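Local coordinates for DNA polymerase (Bacillus phage phi29, PDB 2PYL), which replicates viral DNA from a protein primer by strand displacement, with high processivity, and proofreads it with a 3'-5' exonuclease, at residues G245-V250 with H485-K490. The protein carries 2 engineered substitutions. Numbering follows the deposited sequence.
Sequences GMVFDV and HESTFK. With MG (magnesium ion), chain E.
G245 and F489 form a hydrogen-bonded antiparallel pair, linked by F489 N to G245 O (2.9 Å) and by a longer return bond. The short axes run at 158° and approach to 4.6 Å. Two residues on, V247 N donates to S487 O almost straight, but V247 O accepts from E486 N (2.8 Å). V247 thus faces both E486 and S487, a classic beta bulge that shifts the register by one, so that F248 pairs with H485.

Glycine at 245 lets the F489 ring fold back over the partner backbone: CG of F489 lies between its own N and carbonyl carbon (chi1 57°), and G245 CA sits 3.7 Å from the ring centroid, over the face, a CH-pi contact. V247 CG2 approaches the edge of this ring. On the other face of the sheet, M246, bent at chi3, lays its CE over the H485 ring, 3.5 Å from the centroid. The H485 ring is also tied weakly to T488 OG1 through NE2, while F248 CE2 meets H485 CB at 3.7 Å.

At the bulge, E486 runs alongside D249 and their carboxylates stack, planes 22° apart; the like charges are bridged by two waters. D249 OD2 binds a magnesium ion at 2.3 Å; water 3 is a further ligand, D458 also binds magnesium through OD1, and D249 touches the bound thymidine triphosphate.

In the antiparallel sheet of the polymerase palm, strand 245-250 lies between 459-463, which carries I460 and L462 against F248, and 483-489, one of two edge strands; T488 makes a backbone hydrogen bond with Y505 of strand 499-508.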
loop_
_atom_site.group_PDB
_atom_site.type_symbol
_atom_site.label_atom_id
_atom_site.label_comp_id
_atom_site.label_asym_id
_atom_site.label_seq_id
_atom_site.Cartn_x
_atom_site.Cartn_y
_atom_site.Cartn_z
ATOM N N GLY C 245 8.725 -21.445 -18.469
ATOM C CA GLY C 245 8.176 -21.626 -17.141
ATOM C C GLY C 245 6.786 -21.039 -17.058
ATOM O O GLY C 245 6.243 -20.546 -18.050
ATOM N N MET C 246 6.225 -21.080 -15.858
ATOM C CA MET C 246 4.857 -20.660 -15.614
ATOM C C MET C 246 4.701 -20.043 -14.220
ATOM O O MET C 246 5.466 -20.342 -13.290
ATOM C CB MET C 246 3.899 -21.848 -15.785
ATOM C CG MET C 246 4.117 -23.034 -14.811
ATOM S SD MET C 246 3.454 -24.633 -15.386
ATOM C CE MET C 246 1.803 -24.166 -15.899
ATOM N N VAL C 247 3.688 -19.191 -14.099
ATOM C CA VAL C 247 3.363 -18.501 -12.860
ATOM C C VAL C 247 1.960 -18.876 -12.424
ATOM O O VAL C 247 1.012 -18.835 -13.219
ATOM C CB VAL C 247 3.453 -16.961 -13.012
ATOM C CG1 VAL C 247 3.193 -16.268 -11.653
ATOM C CG2 VAL C 247 4.819 -16.581 -13.595
ATOM N N PHE C 248 1.853 -19.278 -11.164
ATOM C CA PHE C 248 0.576 -19.522 -10.529
ATOM C C PHE C 248 0.336 -18.418 -9.521
ATOM O O PHE C 248 1.238 -18.050 -8.772
ATOM C CB PHE C 248 0.545 -20.879 -9.837
ATOM C CG PHE C 248 0.501 -22.046 -10.788
ATOM C CD1 PHE C 248 1.674 -22.600 -11.288
ATOM C CD2 PHE C 248 -0.711 -22.595 -11.181
ATOM C CE1 PHE C 248 1.637 -23.674 -12.165
ATOM C CE2 PHE C 248 -0.749 -23.675 -12.059
ATOM C CZ PHE C 248 0.432 -24.208 -12.548
ATOM N N ASP C 249 -0.885 -17.906 -9.501
ATOM C CA ASP C 249 -1.243 -16.753 -8.680
ATOM C C ASP C 249 -2.528 -17.041 -7.927
ATOM O O ASP C 249 -3.544 -17.323 -8.552
ATOM C CB ASP C 249 -1.487 -15.537 -9.589
ATOM C CG ASP C 249 -0.905 -14.266 -9.032
ATOM O OD1 ASP C 249 0.322 -14.259 -8.845
ATOM O OD2 ASP C 249 -1.633 -13.269 -8.807
ATOM N N VAL C 250 -2.499 -16.944 -6.599
ATOM C CA VAL C 250 -3.719 -17.159 -5.819
ATOM C C VAL C 250 -4.771 -16.077 -6.101
ATOM O O VAL C 250 -4.449 -14.893 -6.221
ATOM C CB VAL C 250 -3.461 -17.260 -4.303
ATOM C CG1 VAL C 250 -4.766 -17.562 -3.567
ATOM C CG2 VAL C 250 -2.452 -18.354 -3.990
ATOM N N HIS C 485 -3.320 -20.511 -12.901
ATOM C CA HIS C 485 -2.222 -20.469 -13.863
ATOM C C HIS C 485 -2.360 -19.141 -14.611
ATOM O O HIS C 485 -3.208 -18.991 -15.499
ATOM C CB HIS C 485 -2.279 -21.669 -14.819
ATOM C CG HIS C 485 -1.227 -21.653 -15.885
ATOM N ND1 HIS C 485 -1.374 -22.319 -17.081
ATOM C CD2 HIS C 485 -0.015 -21.050 -15.938
ATOM C CE1 HIS C 485 -0.296 -22.135 -17.821
ATOM N NE2 HIS C 485 0.542 -21.365 -17.153
ATOM N N GLU C 486 -1.545 -18.164 -14.227
ATOM C CA GLU C 486 -1.723 -16.804 -14.722
ATOM C C GLU C 486 -1.036 -16.593 -16.060
ATOM O O GLU C 486 -1.618 -15.999 -16.972
ATOM C CB GLU C 486 -1.192 -15.779 -13.728
ATOM C CG GLU C 486 -1.451 -14.346 -14.201
ATOM C CD GLU C 486 -1.056 -13.297 -13.182
ATOM O OE1 GLU C 486 0.092 -13.365 -12.664
ATOM O OE2 GLU C 486 -1.901 -12.405 -12.916
ATOM N N SER C 487 0.207 -17.053 -16.166
ATOM C CA SER C 487 0.954 -16.899 -17.392
ATOM C C SER C 487 1.979 -18.001 -17.609
ATOM O O SER C 487 2.266 -18.784 -16.717
ATOM C CB SER C 487 1.627 -15.520 -17.437
ATOM O OG SER C 487 2.521 -15.337 -16.369
ATOM N N THR C 488 2.495 -18.044 -18.835
ATOM C CA THR C 488 3.598 -18.906 -19.217
ATOM C C THR C 488 4.616 -18.022 -19.941
ATOM O O THR C 488 4.246 -17.183 -20.755
ATOM C CB THR C 488 3.105 -20.058 -20.134
ATOM O OG1 THR C 488 2.146 -20.849 -19.425
ATOM C CG2 THR C 488 4.251 -20.958 -20.584
ATOM N N PHE C 489 5.893 -18.181 -19.604
ATOM C CA PHE C 489 6.950 -17.408 -20.246
ATOM C C PHE C 489 7.856 -18.286 -21.117
ATOM O O PHE C 489 7.980 -19.486 -20.895
ATOM C CB PHE C 489 7.746 -16.552 -19.240
ATOM C CG PHE C 489 8.394 -17.327 -18.104
ATOM C CD1 PHE C 489 9.622 -17.968 -18.280
ATOM C CD2 PHE C 489 7.798 -17.365 -16.847
ATOM C CE1 PHE C 489 10.222 -18.666 -17.233
ATOM C CE2 PHE C 489 8.396 -18.057 -15.788
ATOM C CZ PHE C 489 9.613 -18.706 -15.989
ATOM N N LYS C 490 8.428 -17.659 -22.138
ATOM C CA LYS C 490 9.338 -18.300 -23.086
ATOM C C LYS C 490 10.749 -18.369 -22.498
ATOM O O LYS C 490 11.451 -19.368 -22.651
ATOM C CB LYS C 490 9.352 -17.517 -24.400
ATOM C CG LYS C 490 10.202 -18.162 -25.470
ATOM C CD LYS C 490 10.005 -17.534 -26.831
ATOM C CE LYS C 490 10.931 -18.196 -27.865
ATOM N NZ LYS C 490 10.689 -19.677 -28.052
HETATM MG MG MG E . -0.791 -11.585 -7.512
HETATM O O HOH W 1 1.838 -12.707 -10.292
HETATM O O HOH W 2 -0.080 -11.273 -10.686
HETATM O O HOH W 3 -1.937 -10.537 -9.096
#